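Local coordinates for protein titin (Homo sapiens, PDB 2A38) that is a giant muscle protein of the sarcomere whose N-terminal pair of immunoglobulin domains probably takes part in fixing it in the Z-disc, at residues Q10-V15 with S91-L96; V17-T22 with V70-S75; T24-I29 with R62-I67; W39-Q44 with G76-K81; G53-F58 with T66-T71. All coordinates share one frame; numbering follows the deposited sequence.

Contact 1 of 5, residues Q10-V15 with S91-L96; sequences QPLQSV and STAELL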
# COMPACT_ATOMS: atom_id res chain seq x y z
N GLN A 10 12.87 -15.14 25.32
CA GLN A 10 11.63 -14.79 24.61
C GLN A 10 11.89 -15.17 23.16
O GLN A 10 12.73 -14.56 22.50
CB GLN A 10 11.33 -13.30 24.70
CG GLN A 10 10.68 -12.85 25.99
CD GLN A 10 9.42 -13.63 26.33
OE1 GLN A 10 8.56 -13.87 25.46
NE2 GLN A 10 9.29 -14.02 27.60
N PRO A 11 11.18 -16.19 22.65
CA PRO A 11 11.39 -16.60 21.26
C PRO A 11 10.67 -15.73 20.25
O PRO A 11 9.87 -14.86 20.62
CB PRO A 11 10.87 -18.04 21.26
CG PRO A 11 9.69 -17.94 22.19
CD PRO A 11 10.21 -17.07 23.33
N LEU A 12 10.97 -15.96 18.98
CA LEU A 12 10.33 -15.22 17.91
C LEU A 12 8.91 -15.73 17.82
O LEU A 12 8.67 -16.93 17.97
CB LEU A 12 11.02 -15.47 16.58
CG LEU A 12 12.44 -14.97 16.39
CD1 LEU A 12 12.89 -15.25 14.98
CD2 LEU A 12 12.49 -13.49 16.69
N GLN A 13 7.96 -14.82 17.57
CA GLN A 13 6.56 -15.21 17.43
C GLN A 13 6.13 -15.00 15.98
O GLN A 13 6.36 -13.94 15.40
CB GLN A 13 5.67 -14.39 18.37
CG GLN A 13 5.77 -14.76 19.86
CD GLN A 13 5.35 -16.21 20.16
OE1 GLN A 13 4.21 -16.62 19.89
NE2 GLN A 13 6.27 -16.99 20.73
N SER A 14 5.54 -16.02 15.38
CA SER A 14 5.07 -15.92 14.01
C SER A 14 4.06 -14.78 13.96
O SER A 14 3.35 -14.53 14.93
CB SER A 14 4.40 -17.22 13.57
OG SER A 14 5.36 -18.24 13.38
N VAL A 15 4.01 -14.08 12.83
CA VAL A 15 3.09 -12.96 12.71
C VAL A 15 2.45 -12.81 11.32
O VAL A 15 3.09 -13.02 10.29
CB VAL A 15 3.81 -11.64 13.08
CG1 VAL A 15 4.93 -11.37 12.11
CG2 VAL A 15 2.82 -10.50 13.10
N SER A 91 16.25 -19.47 16.71
CA SER A 91 14.82 -19.31 16.94
C SER A 91 14.25 -18.98 15.57
O SER A 91 14.74 -18.09 14.91
CB SER A 91 14.55 -18.17 17.90
OG SER A 91 13.17 -18.09 18.23
N THR A 92 13.22 -19.71 15.14
CA THR A 92 12.63 -19.48 13.83
C THR A 92 11.12 -19.26 13.91
O THR A 92 10.42 -19.93 14.67
CB THR A 92 12.93 -20.67 12.88
OG1 THR A 92 14.34 -20.73 12.62
CG2 THR A 92 12.19 -20.52 11.56
N ALA A 93 10.64 -18.29 13.12
CA ALA A 93 9.21 -17.96 13.06
C ALA A 93 8.83 -17.70 11.62
O ALA A 93 9.69 -17.56 10.75
CB ALA A 93 8.91 -16.72 13.91
N GLU A 94 7.53 -17.63 11.35
CA GLU A 94 7.08 -17.39 9.99
C GLU A 94 6.34 -16.07 9.85
O GLU A 94 5.60 -15.66 10.74
CB GLU A 94 6.18 -18.54 9.55
CG GLU A 94 5.78 -18.47 8.09
CD GLU A 94 4.54 -19.29 7.79
OE1 GLU A 94 4.52 -20.49 8.13
OE2 GLU A 94 3.57 -18.72 7.20
N LEU A 95 6.57 -15.39 8.74
CA LEU A 95 5.91 -14.12 8.46
C LEU A 95 4.87 -14.35 7.36
O LEU A 95 5.21 -14.77 6.26
CB LEU A 95 6.92 -13.06 8.01
CG LEU A 95 6.33 -11.75 7.48
CD1 LEU A 95 5.51 -11.08 8.56
CD2 LEU A 95 7.44 -10.83 7.01
N LEU A 96 3.60 -14.10 7.68
CA LEU A 96 2.52 -14.27 6.71
C LEU A 96 1.95 -12.90 6.37
O LEU A 96 1.47 -12.19 7.25
CB LEU A 96 1.42 -15.15 7.30
CG LEU A 96 0.15 -15.26 6.46
CD1 LEU A 96 0.50 -15.73 5.06
CD2 LEU A 96 -0.84 -16.21 7.14
O HOH W 1 9.96 -19.29 17.20
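L12 and S91 meet where the N-terminal segment of this I-set immunoglobulin domain changes sheets: 10-15 leaves the side of strand 23-32 and settles along segment 91-96 of strand 87-98, the two running the same way. The side chain of L12 turns into this seam. Its CB rests on A93 CB at 3.6 Å, CG sits 3.7 Å from S91 OG, and CD1 comes to 3.4 Å from S91 O. CD2 packs by E26 O of strand 23-32. Beyond the seam the leucine reaches A27 and L80, so its tip packs between the two sheets. S91 holds OG anti to its own N (chi1 -174°), in line with L12 N, and takes a nearly straight hydrogen bond of 3.2 Å (177° at the hydrogen). An alanine here is likely to leave L12 N without this acceptor and to weaken the hold on the chain as it crosses over. Further along the roles are exchanged, S14 OG accepting from E94 N. Regular parallel pairing begins at V15, whose N donates to E94 O and whose O receives L96 N at 2.9 Å. V15 CG1 and L95 CD1 lie alongside each other. Between L12 and T92 one water bridges two carbonyl oxygens that cannot bond each other, donating to L12 O at 2.8 Å and to T92 O at 2.6 Å.

Contact 2 of 5, residues V17-T22 with V70-S75; sequences VLEGST and VTKANS
The carboxylate carbon of E19 lies against the aliphatic chain of K72, K72 CG standing 3.5 Å from E19 CD; the exact turn of the carboxylate is less sure, because OE2 is too crowded in the model. The chains cross obliquely, K72 fully extended. A long salt bridge from E19 OE2 to K72 NZ may add to this, with the same doubt. Another flat group, the V70 carbonyl, is met in its plane by G20 N, which donates a hydrogen bond of 2.7 Å. These pieces form one end of the immunoglobulin sandwich: a type II beta turn from L18 to S21, leading out of strand 15-18, docks on the loop that links strands 62-67 and 76-84. The turn is closed by S21 N on L18 O, and G20 takes the position of positive phi (77°). A second backbone bond runs the other way, V70 N giving to S21 O at 3.0 Å, so V70 is held through both its N and its O. The loop stiffens itself with S75 OG donating to K72 O, while N74 O receives the hydroxyl of Y78. Under the turn, next to A23 and V97, the two valines reach toward each other tip to tip, V17 CG1 lying 3.7 Å from V70 CG1.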
# COMPACT_ATOMS: atom_id res chain seq x y z
N VAL A 17 0.93 -10.15 9.01
CA VAL A 17 0.88 -8.71 8.83
C VAL A 17 0.18 -8.33 7.52
O VAL A 17 0.21 -9.07 6.53
CB VAL A 17 2.31 -8.10 8.86
CG1 VAL A 17 3.10 -8.55 7.64
CG2 VAL A 17 2.23 -6.59 8.92
N LEU A 18 -0.46 -7.17 7.55
CA LEU A 18 -1.19 -6.63 6.41
C LEU A 18 -0.23 -5.90 5.48
O LEU A 18 0.54 -5.05 5.93
CB LEU A 18 -2.25 -5.66 6.92
CG LEU A 18 -3.33 -5.16 5.97
CD1 LEU A 18 -4.19 -6.34 5.50
CD2 LEU A 18 -4.17 -4.13 6.70
N GLU A 19 -0.27 -6.21 4.19
CA GLU A 19 0.61 -5.55 3.22
C GLU A 19 0.76 -4.07 3.51
O GLU A 19 -0.19 -3.39 3.88
CB GLU A 19 0.05 -5.66 1.82
CG GLU A 19 0.41 -6.90 1.07
CD GLU A 19 0.29 -6.66 -0.42
OE1 GLU A 19 1.20 -5.99 -0.98
OE2 GLU A 19 -0.72 -7.11 -1.01
N GLY A 20 1.97 -3.56 3.32
CA GLY A 20 2.21 -2.15 3.55
C GLY A 20 2.32 -1.76 5.01
O GLY A 20 2.83 -0.68 5.31
N SER A 21 1.84 -2.61 5.91
CA SER A 21 1.94 -2.31 7.34
C SER A 21 3.36 -2.65 7.78
O SER A 21 4.13 -3.25 7.01
CB SER A 21 0.94 -3.13 8.16
OG SER A 21 -0.39 -2.68 7.97
N THR A 22 3.71 -2.27 9.00
CA THR A 22 5.05 -2.56 9.51
C THR A 22 5.06 -3.93 10.18
O THR A 22 4.11 -4.29 10.88
CB THR A 22 5.50 -1.49 10.53
OG1 THR A 22 4.62 -1.49 11.66
CG2 THR A 22 5.49 -0.11 9.90
N VAL A 70 5.85 -3.61 4.64
CA VAL A 70 5.92 -5.02 4.28
C VAL A 70 5.29 -5.33 2.93
O VAL A 70 4.22 -4.82 2.60
CB VAL A 70 5.24 -5.89 5.34
CG1 VAL A 70 5.38 -7.36 4.97
CG2 VAL A 70 5.87 -5.62 6.68
N THR A 71 5.95 -6.18 2.16
CA THR A 71 5.45 -6.57 0.85
C THR A 71 5.18 -8.08 0.88
O THR A 71 5.71 -8.78 1.73
CB THR A 71 6.47 -6.25 -0.25
OG1 THR A 71 7.66 -7.02 -0.05
CG2 THR A 71 6.82 -4.77 -0.22
N LYS A 72 4.36 -8.56 -0.05
CA LYS A 72 4.04 -9.99 -0.10
C LYS A 72 5.28 -10.82 -0.37
O LYS A 72 5.31 -12.02 -0.08
CB LYS A 72 3.00 -10.26 -1.19
CG LYS A 72 1.58 -9.92 -0.79
CD LYS A 72 0.63 -10.16 -1.96
CE LYS A 72 -0.81 -9.95 -1.54
NZ LYS A 72 -1.75 -10.05 -2.69
N ALA A 73 6.30 -10.19 -0.93
CA ALA A 73 7.55 -10.87 -1.25
C ALA A 73 8.44 -11.07 -0.02
O ALA A 73 9.52 -11.64 -0.12
CB ALA A 73 8.29 -10.08 -2.32
N ASN A 74 7.98 -10.59 1.13
CA ASN A 74 8.75 -10.70 2.37
C ASN A 74 8.32 -11.85 3.29
O ASN A 74 9.05 -12.23 4.19
CB ASN A 74 8.67 -9.38 3.16
CG ASN A 74 9.45 -8.27 2.50
OD1 ASN A 74 9.23 -7.10 2.79
ND2 ASN A 74 10.37 -8.63 1.62
N SER A 75 7.13 -12.39 3.07
CA SER A 75 6.67 -13.48 3.92
C SER A 75 7.65 -14.65 3.83
O SER A 75 8.56 -14.66 2.99
CB SER A 75 5.26 -13.91 3.51
OG SER A 75 5.21 -14.32 2.17

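Contact 3 of 5, residues T24-I29 with R62-I67; sequences TFEAHI and RAKLTI. With CD (cadmium ion), chain D.
E26 OE2 is gripped by a metal and an arginine together: the cadmium ion sits 2.2 Å away, and R62 NE donates a hydrogen bond of 2.9 Å, backed by a weak one from NH2. The arginine comes to the anti side of the carboxylate, the two planes 76° apart, while OE2 lies close to the guanidinium plane. E26 leaves its strand with CG anti to N (chi1 -179°) and then bends at chi2, which swings OE2 toward R62 and the ion. H28, two residues on and facing the same way, supplies NE2 at 2.4 Å, and a water 2.3 Å from the cadmium ion is a third ligand. R62 CG lies over one face of the imidazole. The guanidinium of R62 is covered in turn by K64: bent at chi3, it lays CE 3.4 Å above the centre of that group, with T24 CG2 beside it, though the place of its ammonium end is less sure. A glycine in place of K64 would probably strip the aliphatic cover from this face and from T24 CG2, leaving a gap on the outer surface. Beneath, F25 and L65, then A27 and A63, exchange paired backbone bonds, A63 N to A27 O being 2.9 Å. F25, A27, A63 and L65 face the core. This is the central antiparallel B-E strand pair of an immunoglobulin sheet, with a cadmium site on its outer surface.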
# COMPACT_ATOMS: atom_id res chain seq x y z
N THR A 24 7.27 -6.62 12.66
CA THR A 24 8.34 -6.68 13.63
C THR A 24 8.51 -8.04 14.28
O THR A 24 7.55 -8.64 14.78
CB THR A 24 8.14 -5.65 14.75
OG1 THR A 24 7.83 -4.38 14.18
CG2 THR A 24 9.42 -5.53 15.58
N PHE A 25 9.75 -8.52 14.24
CA PHE A 25 10.16 -9.76 14.86
C PHE A 25 11.04 -9.29 16.01
O PHE A 25 11.91 -8.45 15.82
CB PHE A 25 10.97 -10.61 13.89
CG PHE A 25 10.14 -11.50 13.01
CD1 PHE A 25 10.23 -11.41 11.62
CD2 PHE A 25 9.27 -12.43 13.56
CE1 PHE A 25 9.47 -12.24 10.81
CE2 PHE A 25 8.50 -13.27 12.75
CZ PHE A 25 8.60 -13.18 11.37
N GLU A 26 10.80 -9.81 17.21
CA GLU A 26 11.59 -9.43 18.36
C GLU A 26 11.87 -10.66 19.21
O GLU A 26 11.07 -11.59 19.26
CB GLU A 26 10.84 -8.38 19.20
CG GLU A 26 11.60 -7.90 20.43
CD GLU A 26 10.90 -8.25 21.73
OE1 GLU A 26 10.53 -9.43 21.92
OE2 GLU A 26 10.71 -7.34 22.57
N ALA A 27 13.02 -10.68 19.87
CA ALA A 27 13.39 -11.80 20.70
C ALA A 27 14.30 -11.32 21.80
O ALA A 27 14.93 -10.29 21.68
CB ALA A 27 14.09 -12.85 19.86
N HIS A 28 14.35 -12.07 22.89
CA HIS A 28 15.23 -11.74 23.98
C HIS A 28 16.22 -12.86 24.06
O HIS A 28 15.85 -14.03 24.14
CB HIS A 28 14.47 -11.62 25.29
CG HIS A 28 13.70 -10.35 25.41
ND1 HIS A 28 14.20 -9.25 26.06
CD2 HIS A 28 12.51 -9.98 24.89
CE1 HIS A 28 13.34 -8.25 25.95
NE2 HIS A 28 12.31 -8.67 25.25
N ILE A 29 17.49 -12.50 24.02
CA ILE A 29 18.54 -13.48 24.06
C ILE A 29 19.42 -13.28 25.27
O ILE A 29 19.80 -12.15 25.60
CB ILE A 29 19.40 -13.38 22.79
CG1 ILE A 29 18.51 -13.61 21.57
CG2 ILE A 29 20.55 -14.39 22.86
CD1 ILE A 29 19.20 -13.37 20.26
N ARG A 62 17.94 -7.50 23.64
CA ARG A 62 16.74 -7.52 22.82
C ARG A 62 17.12 -7.36 21.35
O ARG A 62 17.68 -6.35 20.95
CB ARG A 62 15.82 -6.37 23.23
CG ARG A 62 14.46 -6.39 22.55
CD ARG A 62 13.84 -5.00 22.52
NE ARG A 62 12.41 -5.04 22.23
CZ ARG A 62 11.65 -3.95 22.07
NH1 ARG A 62 12.20 -2.75 22.16
NH2 ARG A 62 10.35 -4.07 21.83
N ALA A 63 16.83 -8.38 20.54
CA ALA A 63 17.13 -8.32 19.12
C ALA A 63 15.83 -7.99 18.40
O ALA A 63 14.79 -8.58 18.70
CB ALA A 63 17.66 -9.65 18.62
N LYS A 64 15.88 -7.06 17.47
CA LYS A 64 14.70 -6.66 16.73
C LYS A 64 14.98 -6.48 15.24
O LYS A 64 16.03 -5.97 14.85
CB LYS A 64 14.14 -5.37 17.32
CG LYS A 64 12.99 -4.75 16.54
CD LYS A 64 12.23 -3.75 17.38
CE LYS A 64 11.59 -4.45 18.56
NZ LYS A 64 10.62 -3.58 19.29
N LEU A 65 14.04 -6.93 14.43
CA LEU A 65 14.12 -6.82 12.98
C LEU A 65 12.81 -6.20 12.53
O LEU A 65 11.75 -6.80 12.68
CB LEU A 65 14.29 -8.19 12.33
CG LEU A 65 14.47 -8.16 10.81
CD1 LEU A 65 15.20 -9.41 10.35
CD2 LEU A 65 13.13 -8.04 10.13
N THR A 66 12.87 -4.99 11.97
CA THR A 66 11.67 -4.31 11.53
C THR A 66 11.65 -4.02 10.04
O THR A 66 12.63 -3.51 9.50
CB THR A 66 11.47 -2.98 12.28
OG1 THR A 66 11.31 -3.23 13.68
CG2 THR A 66 10.25 -2.24 11.75
N ILE A 67 10.55 -4.35 9.40
CA ILE A 67 10.38 -4.07 7.98
C ILE A 67 9.31 -2.98 7.93
O ILE A 67 8.16 -3.22 8.29
CB ILE A 67 9.87 -5.30 7.20
CG1 ILE A 67 10.82 -6.48 7.41
CG2 ILE A 67 9.77 -4.96 5.72
CD1 ILE A 67 10.40 -7.74 6.70
CD CD D . 10.27 -7.50 24.69
O HOH W 2 9.22 -9.40 23.92

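Contact 4 of 5, residues W39-Q44 with G76-K81; sequences WFRDGQ and GRYSLK
F40 and S79 form a hydrogen-bonded antiparallel pair, F40 N giving to S79 O at 2.9 Å and S79 N to F40 O at 3.0 Å. Past R41 the chain turns away, D42 having a positive phi, yet D42 N still reaches R77 O with a longer bond of 3.2 Å.

CH-pi contacts occupy the inner face. L80 CD1 sits over the five-membered ring of W39, 3.6 Å from its centroid, while L80 CD2 skirts the benzene part near CZ2 and CH2. The indole also meets F25, A63 and L65 of the other sheet. This is the C-F strand pair of the immunoglobulin fold, W39 being the tryptophan familiar from strand C. R41, with CG anti to N (chi1 -179°) and extended as far as NE, lies across Y78: its CG stands over the ring 4.3 Å from the centroid, and the guanidinium is inclined 25° to the ring.

The polar ends of these two side chains look elsewhere. Y78 OH bonds to N74 O, four residues earlier, as in a tyrosine corner, and R41 NH2 bonds to A73 O. R41 NE makes a salt bridge with D42 OD2, which limits how the guanidinium can turn.

Cation-pi contact belongs to the outer face. K81 crosses F40 at about a right angle, its CD 3.8 Å from F40 CE1, and carries NZ to an off-centre place 4.9 Å from the ring centroid.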
# COMPACT_ATOMS: atom_id res chain seq x y z
N TRP A 39 20.53 -12.54 11.60
CA TRP A 39 19.21 -12.91 11.08
C TRP A 39 19.32 -13.62 9.74
O TRP A 39 20.27 -13.39 9.00
CB TRP A 39 18.34 -11.67 10.92
CG TRP A 39 17.97 -11.00 12.21
CD1 TRP A 39 18.71 -10.09 12.92
CD2 TRP A 39 16.75 -11.16 12.94
NE1 TRP A 39 18.02 -9.68 14.04
CE2 TRP A 39 16.81 -10.32 14.08
CE3 TRP A 39 15.60 -11.94 12.74
CZ2 TRP A 39 15.77 -10.24 15.01
CZ3 TRP A 39 14.56 -11.86 13.67
CH2 TRP A 39 14.66 -11.01 14.79
N PHE A 40 18.36 -14.48 9.43
CA PHE A 40 18.37 -15.20 8.15
C PHE A 40 16.97 -15.33 7.60
O PHE A 40 15.98 -15.23 8.33
CB PHE A 40 18.92 -16.62 8.30
CG PHE A 40 20.34 -16.70 8.75
CD1 PHE A 40 20.69 -16.32 10.04
CD2 PHE A 40 21.33 -17.15 7.88
CE1 PHE A 40 22.02 -16.40 10.47
CE2 PHE A 40 22.66 -17.24 8.30
CZ PHE A 40 23.00 -16.85 9.59
N ARG A 41 16.88 -15.56 6.29
CA ARG A 41 15.59 -15.78 5.66
C ARG A 41 15.73 -16.90 4.66
O ARG A 41 16.44 -16.76 3.66
CB ARG A 41 15.08 -14.54 4.95
CG ARG A 41 13.73 -14.82 4.36
CD ARG A 41 13.17 -13.68 3.58
NE ARG A 41 12.00 -14.14 2.84
CZ ARG A 41 11.24 -13.36 2.08
NH1 ARG A 41 11.53 -12.07 1.97
NH2 ARG A 41 10.21 -13.88 1.44
N ASP A 42 15.07 -18.02 4.95
CA ASP A 42 15.13 -19.19 4.09
C ASP A 42 16.58 -19.65 3.89
O ASP A 42 17.00 -19.96 2.78
CB ASP A 42 14.48 -18.87 2.74
CG ASP A 42 13.05 -18.37 2.88
OD1 ASP A 42 12.21 -19.10 3.46
OD2 ASP A 42 12.77 -17.24 2.42
N GLY A 43 17.34 -19.67 4.99
CA GLY A 43 18.72 -20.11 4.93
C GLY A 43 19.74 -19.12 4.39
O GLY A 43 20.84 -19.52 3.99
N GLN A 44 19.41 -17.83 4.37
CA GLN A 44 20.34 -16.82 3.87
C GLN A 44 20.26 -15.54 4.69
O GLN A 44 19.17 -15.04 4.97
CB GLN A 44 20.03 -16.56 2.40
CG GLN A 44 20.12 -17.83 1.57
CD GLN A 44 19.47 -17.70 0.21
OE1 GLN A 44 18.29 -17.39 0.10
NE2 GLN A 44 20.25 -17.95 -0.83
N GLY A 76 7.48 -15.64 4.70
CA GLY A 76 8.37 -16.78 4.69
C GLY A 76 8.94 -17.02 6.06
O GLY A 76 8.44 -16.46 7.04
N ARG A 77 9.99 -17.84 6.14
CA ARG A 77 10.62 -18.15 7.42
C ARG A 77 11.78 -17.23 7.74
O ARG A 77 12.69 -17.07 6.94
CB ARG A 77 11.13 -19.57 7.45
CG ARG A 77 10.07 -20.61 7.56
CD ARG A 77 10.68 -21.94 7.94
NE ARG A 77 9.68 -22.98 8.07
CZ ARG A 77 9.92 -24.18 8.59
NH1 ARG A 77 11.14 -24.49 9.03
NH2 ARG A 77 8.94 -25.08 8.67
N TYR A 78 11.72 -16.65 8.93
CA TYR A 78 12.79 -15.78 9.40
C TYR A 78 13.34 -16.44 10.65
O TYR A 78 12.58 -16.92 11.49
CB TYR A 78 12.25 -14.40 9.77
CG TYR A 78 11.91 -13.55 8.58
CD1 TYR A 78 10.82 -13.86 7.75
CD2 TYR A 78 12.68 -12.43 8.26
CE1 TYR A 78 10.52 -13.08 6.64
CE2 TYR A 78 12.40 -11.65 7.16
CZ TYR A 78 11.32 -11.97 6.36
OH TYR A 78 11.06 -11.18 5.27
N SER A 79 14.66 -16.47 10.77
CA SER A 79 15.27 -17.07 11.94
C SER A 79 16.37 -16.19 12.49
O SER A 79 16.95 -15.39 11.78
CB SER A 79 15.81 -18.46 11.61
OG SER A 79 16.84 -18.37 10.65
N LEU A 80 16.63 -16.37 13.77
CA LEU A 80 17.64 -15.61 14.48
C LEU A 80 18.65 -16.58 15.10
O LEU A 80 18.25 -17.49 15.82
CB LEU A 80 16.95 -14.79 15.57
CG LEU A 80 17.75 -13.93 16.54
CD1 LEU A 80 18.51 -12.88 15.76
CD2 LEU A 80 16.79 -13.27 17.52
N LYS A 81 19.93 -16.42 14.78
CA LYS A 81 20.98 -17.27 15.35
C LYS A 81 21.79 -16.47 16.36
O LYS A 81 22.17 -15.34 16.09
CB LYS A 81 21.96 -17.77 14.29
CG LYS A 81 21.45 -18.87 13.40
CD LYS A 81 22.61 -19.47 12.58
CE LYS A 81 22.10 -20.47 11.54
NZ LYS A 81 23.20 -21.14 10.78
O HOH W 3 15.39 -19.27 7.80

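Contact 5 of 5, residues G53-F58 with T66-T71; sequences GVQISF and TIPAVT
Q55 and T66 exchange two short backbone hydrogen bonds, Q55 N to T66 O and T66 N to Q55 O, both 2.8 Å. The first is practically straight (179° at the hydrogen), and in each the donor lies in the carbonyl plane of its acceptor. They form the hydrogen-bonded pair at the open end of the D-E beta hairpin of the immunoglobulin fold, where strand 55-59 forms one border of its sheet. The same T66 O is approached more loosely by V54 CA, a CA-H...O contact of 3.6 Å.

Next come the side chains of the pair, which lie side by side and point the same way, on the outer surface. Q55 has CG anti to its carbonyl carbon (chi1 -44°) and is extended beyond it, which carries OE1 alongside the threonine to 3.8 Å from T66 CG2. The aliphatic part of the glutamine, CB and CG, passes beside T66 O. On its other side T66 is covered by T24.

The other side of the pair is met by apolar side chains. V54 brings CG2, the branch anti to its N, to 4.4 Å from I67 CG1, a loose contact, and its side chain also touches L65. I56 leans on W39 of the facing sheet.

Strand pairing stops at P68, which has no N-H to offer to G53 O. Its ring instead takes the place a donor would have, and the carbonyl oxygen of G53 lies tightly against it, 3.0 Å from P68 CD and 3.2 Å from P68 CG.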
# COMPACT_ATOMS: atom_id res chain seq x y z
N GLY A 53 15.52 -1.31 3.47
CA GLY A 53 14.61 -0.68 4.40
C GLY A 53 14.53 -1.44 5.71
O GLY A 53 13.97 -0.95 6.69
N VAL A 54 15.10 -2.64 5.74
CA VAL A 54 15.09 -3.47 6.94
C VAL A 54 15.92 -2.86 8.05
O VAL A 54 17.09 -2.52 7.86
CB VAL A 54 15.62 -4.91 6.65
CG1 VAL A 54 17.14 -4.90 6.50
CG2 VAL A 54 15.19 -5.84 7.76
N GLN A 55 15.31 -2.71 9.22
CA GLN A 55 16.00 -2.14 10.37
C GLN A 55 16.32 -3.26 11.35
O GLN A 55 15.42 -3.89 11.89
CB GLN A 55 15.10 -1.10 11.04
CG GLN A 55 14.38 -0.17 10.07
CD GLN A 55 13.56 0.89 10.77
OE1 GLN A 55 12.73 0.58 11.64
NE2 GLN A 55 13.77 2.15 10.40
N ILE A 56 17.60 -3.50 11.56
CA ILE A 56 18.03 -4.54 12.48
C ILE A 56 18.75 -3.94 13.67
O ILE A 56 19.60 -3.06 13.51
CB ILE A 56 18.97 -5.54 11.78
CG1 ILE A 56 18.19 -6.29 10.69
CG2 ILE A 56 19.56 -6.50 12.79
CD1 ILE A 56 19.04 -7.16 9.80
N SER A 57 18.41 -4.40 14.87
CA SER A 57 19.05 -3.90 16.07
C SER A 57 19.19 -4.99 17.13
O SER A 57 18.43 -5.96 17.13
CB SER A 57 18.24 -2.73 16.65
OG SER A 57 16.96 -3.16 17.09
N PHE A 58 20.18 -4.83 18.01
CA PHE A 58 20.42 -5.76 19.11
C PHE A 58 20.98 -4.99 20.29
O PHE A 58 22.16 -4.68 20.34
CB PHE A 58 21.42 -6.86 18.72
CG PHE A 58 21.67 -7.86 19.82
CD1 PHE A 58 20.60 -8.41 20.53
CD2 PHE A 58 22.96 -8.25 20.15
CE1 PHE A 58 20.82 -9.34 21.55
CE2 PHE A 58 23.19 -9.18 21.18
CZ PHE A 58 22.12 -9.72 21.88
N THR A 66 12.87 -4.99 11.97
CA THR A 66 11.67 -4.31 11.53
C THR A 66 11.65 -4.02 10.04
O THR A 66 12.63 -3.51 9.50
CB THR A 66 11.47 -2.98 12.28
OG1 THR A 66 11.31 -3.23 13.68
CG2 THR A 66 10.25 -2.24 11.75
N ILE A 67 10.55 -4.35 9.40
CA ILE A 67 10.38 -4.07 7.98
C ILE A 67 9.31 -2.98 7.93
O ILE A 67 8.16 -3.22 8.29
CB ILE A 67 9.87 -5.30 7.20
CG1 ILE A 67 10.82 -6.48 7.41
CG2 ILE A 67 9.77 -4.96 5.72
CD1 ILE A 67 10.40 -7.74 6.70
N PRO A 68 9.70 -1.75 7.54
CA PRO A 68 8.79 -0.60 7.45
C PRO A 68 7.51 -0.90 6.65
O PRO A 68 6.44 -1.06 7.23
CB PRO A 68 9.66 0.47 6.80
CG PRO A 68 11.01 0.17 7.37
CD PRO A 68 11.08 -1.34 7.22
N ALA A 69 7.63 -0.97 5.33
CA ALA A 69 6.48 -1.27 4.49
C ALA A 69 6.61 -2.71 4.02
O ALA A 69 7.39 -3.01 3.11
CB ALA A 69 6.45 -0.33 3.29
N VAL A 70 5.85 -3.61 4.64
CA VAL A 70 5.92 -5.02 4.28
C VAL A 70 5.29 -5.33 2.93
O VAL A 70 4.22 -4.82 2.60
CB VAL A 70 5.24 -5.89 5.34
CG1 VAL A 70 5.38 -7.36 4.97
CG2 VAL A 70 5.87 -5.62 6.68
N THR A 71 5.95 -6.18 2.16
CA THR A 71 5.45 -6.57 0.85
C THR A 71 5.18 -8.08 0.88
O THR A 71 5.71 -8.78 1.73
CB THR A 71 6.47 -6.25 -0.25
OG1 THR A 71 7.66 -7.02 -0.05
CG2 THR A 71 6.82 -4.77 -0.22

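How the contacts relate
All five contacts belong to the first immunoglobulin domain. Contacts 3 and 5 share strand 62-67 in one sheet, contact 3 at its centre and contact 5 at its border; contacts 1 and 4 build the facing sheet. Contacts 3 and 4 have buried inner faces, which meet through L65 on W39, F25 on Y78 and A27 on L80; the others lie at edges and ends. Contact 2 closes the end of the sandwich and meets contact 4 where A73 O receives R41 NH2. Chemistry follows position: a metal and charges outside in contact 3, a cation-pi pair outside in contact 4, serine hydroxyls and water along contact 1, and in contact 2 a valine pair inside with a doubtful charged pair outside.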